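Local coordinates for carbohydrate-binding protein (Flavonifractor plautii, PDB 6N1B) that probably removes the acetyl group from N-acetylgalactosamine of the blood group A antigen, a step toward converting A to O type blood, at residues G260-E263 against Q267-P270; I287-A292 against D297-H302. One frame throughout, in Å; residues are numbered along the deposited sequence.

Contact 1: residues G260-E263 against Q267-P270; sequences GLDE and QLAP
Gly260 and Leu268 join the two segments through a backbone bond, Leu268 N to Gly260 O at 3.0 Å. It comes beside a single backbone bridge between Leu261 and Gln267, whose CA atoms lie 4.5 Å apart. Here two pieces of one loop pair briefly without growing into a sheet.

The side-chain amide of Gln267 is the second polar element. CG is anti to the backbone N (chi1 -180°) and the chain bends at chi2 (65°), which turns the amide back along its own main chain. NE2 gives a hydrogen bond of 2.9 Å to Leu268 O, meeting a lone pair in the carbonyl plane and with the acceptor near the plane of the amide, and it also bonds Leu259 O just before the other segment. Together these two bonds limit the rotation of the amide and leave Gln267 NE2 3.4 Å from Gly260 O, at an angle too poor for a bond.

Van der Waals packing is slighter. Leu261 lies crosswise to Gln267, its methyl CD2 resting 3.6 Å from the amide oxygen Gln267 OE1, while the apolar touch is that of Asp262 CB on Leu268 CD1 at 4.1 Å. The carboxylate of Asp262 works within the loop: OD1 takes the backbone N-H of Asn264 and of Gln266, the first of these making an Asx turn.

The result is a short surface loop closed at its base by a single backbone bridge, with an Asx turn at Asp262 inside it; it connects four-stranded antiparallel sheets whose succession is consistent with the blades of a beta-propeller.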
loop_
_atom_site.group_PDB
_atom_site.type_symbol
_atom_site.label_atom_id
_atom_site.label_comp_id
_atom_site.label_asym_id
_atom_site.label_seq_id
_atom_site.Cartn_x
_atom_site.Cartn_y
_atom_site.Cartn_z
ATOM N N GLY A 260 -5.333 -8.059 -17.595
ATOM C CA GLY A 260 -5.909 -8.388 -18.865
ATOM C C GLY A 260 -6.381 -7.161 -19.642
ATOM O O GLY A 260 -5.769 -6.102 -19.572
ATOM N N LEU A 261 -7.460 -7.430 -20.395
ATOM C CA LEU A 261 -8.032 -6.381 -21.228
ATOM C C LEU A 261 -9.123 -5.598 -20.470
ATOM O O LEU A 261 -9.867 -6.192 -19.689
ATOM C CB LEU A 261 -8.577 -7.001 -22.475
ATOM C CG LEU A 261 -7.613 -7.918 -23.315
ATOM C CD1 LEU A 261 -8.251 -8.326 -24.645
ATOM C CD2 LEU A 261 -6.256 -7.322 -23.510
ATOM N N ASP A 262 -9.227 -4.305 -20.839
ATOM C CA ASP A 262 -10.284 -3.472 -20.309
ATOM C C ASP A 262 -11.530 -3.549 -21.194
ATOM O O ASP A 262 -11.637 -4.408 -22.075
ATOM C CB ASP A 262 -9.763 -2.038 -20.101
ATOM C CG ASP A 262 -9.480 -1.254 -21.391
ATOM O OD1 ASP A 262 -9.888 -1.768 -22.464
ATOM O OD2 ASP A 262 -8.961 -0.150 -21.202
ATOM N N GLU A 263 -12.500 -2.668 -20.922
ATOM C CA GLU A 263 -13.793 -2.765 -21.648
ATOM C C GLU A 263 -13.722 -2.383 -23.123
ATOM O O GLU A 263 -14.610 -2.675 -23.873
ATOM C CB GLU A 263 -14.861 -1.818 -20.958
ATOM C CG GLU A 263 -15.356 -2.413 -19.724
ATOM C CD GLU A 263 -16.951 -2.457 -19.677
ATOM O OE1 GLU A 263 -17.615 -3.488 -20.114
ATOM O OE2 GLU A 263 -17.569 -1.433 -19.240
ATOM N N GLN A 267 -4.984 -3.649 -23.415
ATOM C CA GLN A 267 -4.232 -4.232 -22.303
ATOM C C GLN A 267 -3.972 -3.220 -21.214
ATOM O O GLN A 267 -3.630 -2.095 -21.468
ATOM C CB GLN A 267 -2.922 -4.741 -22.924
ATOM C CG GLN A 267 -1.995 -5.414 -21.857
ATOM C CD GLN A 267 -2.515 -6.659 -21.250
ATOM O OE1 GLN A 267 -2.992 -7.578 -21.986
ATOM N NE2 GLN A 267 -2.438 -6.764 -19.890
ATOM N N LEU A 268 -4.093 -3.705 -19.987
ATOM C CA LEU A 268 -3.765 -2.890 -18.803
ATOM C C LEU A 268 -2.378 -3.191 -18.321
ATOM O O LEU A 268 -1.904 -4.340 -18.371
ATOM C CB LEU A 268 -4.832 -3.189 -17.694
ATOM C CG LEU A 268 -6.254 -2.705 -18.054
ATOM C CD1 LEU A 268 -7.236 -3.496 -17.268
ATOM C CD2 LEU A 268 -6.307 -1.250 -17.749
ATOM N N ALA A 269 -1.716 -2.184 -17.768
ATOM C CA ALA A 269 -0.382 -2.293 -17.224
ATOM C C ALA A 269 -0.373 -1.890 -15.757
ATOM O O ALA A 269 -1.153 -1.022 -15.337
ATOM C CB ALA A 269 0.583 -1.376 -17.980
ATOM N N PRO A 270 0.513 -2.497 -14.969
ATOM C CA PRO A 270 0.532 -2.234 -13.549
ATOM C C PRO A 270 1.234 -0.911 -13.239
ATOM O O PRO A 270 2.225 -0.533 -13.827
ATOM C CB PRO A 270 1.342 -3.393 -12.956
ATOM C CG PRO A 270 2.287 -3.777 -14.119
ATOM C CD PRO A 270 1.433 -3.544 -15.344
#

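Contact 2: residues I287-A292 against D297-H302; sequences ISQCFA and DGSVLH
Gln289 reaches from Leu301 to Ser299, and its side chain illustrates how one residue can serve an apolar and a polar neighbour in turn. CB touches Leu301 CD2 at 3.9 Å. A trans first torsion (175°) sends the chain away from its own N-H, and the extended carbons beyond pass toward Ser299, CG standing 3.6 Å from Ser299 OG. At the tip, NE2 donates to Ser299 OG over 2.9 Å, with the oxygen lying close to the amide plane. The strongest partner of that hydroxyl is Ile334 O, with Gln333 OE1 also within bonding distance, so it links the hairpin to the next sheet.

Beneath the side chains, Ser288 and His302 form an antiparallel hydrogen-bonded pair, Cys290 and Val300 another, with Gln289 and Leu301 as the non-hydrogen-bonded pair between them. On the Leu301 side Ile287 CG2 packs against Leu301 CD1 at 3.7 Å. On the other face Cys290 SG approaches the His302 ring obliquely, 3.5 Å from His302 CD2.

Gln289 also packs on His272, a calcium ligand, and on Trp271 and Tyr335 of the glycan pocket. The chemistry implies a buried amide whose rotation is restricted by the bond to Ser299, in a second shell behind a calcium ligand and residues that line the sugar site.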
loop_
_atom_site.group_PDB
_atom_site.type_symbol
_atom_site.label_atom_id
_atom_site.label_comp_id
_atom_site.label_asym_id
_atom_site.label_seq_id
_atom_site.Cartn_x
_atom_site.Cartn_y
_atom_site.Cartn_z
ATOM N N ILE A 287 -5.564 -6.159 -5.611
ATOM C CA ILE A 287 -6.099 -4.917 -6.157
ATOM C C ILE A 287 -4.931 -4.184 -6.773
ATOM O O ILE A 287 -3.977 -3.793 -6.099
ATOM C CB ILE A 287 -6.796 -4.078 -5.009
ATOM C CG1 ILE A 287 -8.028 -4.763 -4.568
ATOM C CG2 ILE A 287 -7.100 -2.716 -5.548
ATOM C CD1 ILE A 287 -8.831 -4.007 -3.518
ATOM N N SER A 288 -5.042 -3.981 -8.083
ATOM C CA SER A 288 -4.002 -3.333 -8.906
ATOM C C SER A 288 -4.450 -1.923 -9.336
ATOM O O SER A 288 -5.505 -1.800 -9.985
ATOM C CB SER A 288 -3.751 -4.200 -10.166
ATOM O OG SER A 288 -2.951 -3.515 -11.078
ATOM N N GLN A 289 -3.661 -0.930 -8.990
ATOM C CA GLN A 289 -3.804 0.394 -9.596
ATOM C C GLN A 289 -3.077 0.305 -10.928
ATOM O O GLN A 289 -1.861 0.034 -10.975
ATOM C CB GLN A 289 -3.117 1.442 -8.693
ATOM C CG GLN A 289 -3.129 2.810 -9.328
ATOM C CD GLN A 289 -2.150 3.782 -8.718
ATOM O OE1 GLN A 289 -1.461 3.454 -7.737
ATOM N NE2 GLN A 289 -1.998 4.981 -9.373
ATOM N N CYS A 290 -3.837 0.473 -12.026
ATOM C CA CYS A 290 -3.389 0.132 -13.367
ATOM C C CYS A 290 -3.895 1.101 -14.379
ATOM O O CYS A 290 -4.735 1.981 -14.059
ATOM C CB CYS A 290 -3.711 -1.335 -13.687
ATOM S SG CYS A 290 -5.494 -1.687 -13.626
ATOM N N PHE A 291 -3.503 0.946 -15.642
ATOM C CA PHE A 291 -3.787 1.942 -16.667
ATOM C C PHE A 291 -3.660 1.339 -18.046
ATOM O O PHE A 291 -2.797 0.424 -18.246
ATOM C CB PHE A 291 -2.896 3.172 -16.491
ATOM C CG PHE A 291 -1.427 2.852 -16.554
ATOM C CD1 PHE A 291 -0.741 2.414 -15.431
ATOM C CD2 PHE A 291 -0.762 2.933 -17.779
ATOM C CE1 PHE A 291 0.590 2.082 -15.519
ATOM C CE2 PHE A 291 0.571 2.619 -17.844
ATOM C CZ PHE A 291 1.235 2.143 -16.738
ATOM N N ALA A 292 -4.391 1.880 -19.003
ATOM C CA ALA A 292 -4.311 1.419 -20.413
ATOM C C ALA A 292 -3.500 2.351 -21.286
ATOM O O ALA A 292 -3.086 1.957 -22.391
ATOM C CB ALA A 292 -5.708 1.297 -21.020
ATOM N N ASP A 297 -1.631 8.361 -15.197
ATOM C CA ASP A 297 -2.643 9.412 -15.102
ATOM C C ASP A 297 -4.001 8.877 -15.386
ATOM O O ASP A 297 -4.206 8.090 -16.305
ATOM C CB ASP A 297 -2.336 10.555 -16.056
ATOM C CG ASP A 297 -1.106 11.363 -15.715
ATOM O OD1 ASP A 297 -0.556 11.249 -14.592
ATOM O OD2 ASP A 297 -0.805 12.260 -16.549
ATOM N N GLY A 298 -4.980 9.219 -14.519
ATOM C CA GLY A 298 -6.344 8.636 -14.703
ATOM C C GLY A 298 -6.479 7.197 -14.332
ATOM O O GLY A 298 -7.464 6.557 -14.670
ATOM N N SER A 299 -5.495 6.659 -13.573
ATOM C CA SER A 299 -5.573 5.234 -13.230
ATOM C C SER A 299 -6.795 4.838 -12.481
ATOM O O SER A 299 -7.408 5.647 -11.761
ATOM C CB SER A 299 -4.323 4.896 -12.414
ATOM O OG SER A 299 -4.162 5.705 -11.217
ATOM N N VAL A 300 -7.114 3.565 -12.653
ATOM C CA VAL A 300 -8.231 2.921 -12.052
ATOM C C VAL A 300 -7.716 1.702 -11.234
ATOM O O VAL A 300 -6.512 1.371 -11.298
ATOM C CB VAL A 300 -9.231 2.402 -13.072
ATOM C CG1 VAL A 300 -9.869 3.552 -13.829
ATOM C CG2 VAL A 300 -8.602 1.444 -14.088
ATOM N N LEU A 301 -8.604 1.086 -10.445
ATOM C CA LEU A 301 -8.254 -0.200 -9.846
ATOM C C LEU A 301 -8.961 -1.287 -10.680
ATOM O O LEU A 301 -10.092 -1.170 -11.096
ATOM C CB LEU A 301 -8.791 -0.334 -8.415
ATOM C CG LEU A 301 -8.293 0.697 -7.439
ATOM C CD1 LEU A 301 -8.851 0.487 -6.057
ATOM C CD2 LEU A 301 -6.781 0.857 -7.419
ATOM N N HIS A 302 -8.216 -2.420 -10.798
ATOM C CA HIS A 302 -8.744 -3.688 -11.277
ATOM C C HIS A 302 -8.488 -4.816 -10.208
ATOM O O HIS A 302 -7.532 -4.654 -9.469
ATOM C CB HIS A 302 -8.264 -4.080 -12.683
ATOM C CG HIS A 302 -8.974 -3.367 -13.794
ATOM N ND1 HIS A 302 -9.984 -4.025 -14.529
ATOM C CD2 HIS A 302 -8.862 -2.142 -14.322
ATOM C CE1 HIS A 302 -10.468 -3.163 -15.417
ATOM N NE2 HIS A 302 -9.816 -2.029 -15.311
#

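Overall arrangement
Followed from the N terminus, the chain leaves strand 253-254 of one sheet and enters the loop where contact 1 closes residues 260-263 onto 267-270, just as strand 269-278 begins. That strand then turns back into strand 283-291, and contact 2 closes the next hairpin, with strand 300-306. The two closures follow in series and neither nests nor crosses. They nevertheless meet in space: Ala269 N reaches Phe291 O at 2.9 Å, probably as a hydrogen bond, and Leu268 CD1 lies 3.6 Å from His302 NE2. Together they tie the connection between two probable blades to the first three strands of one antiparallel sheet.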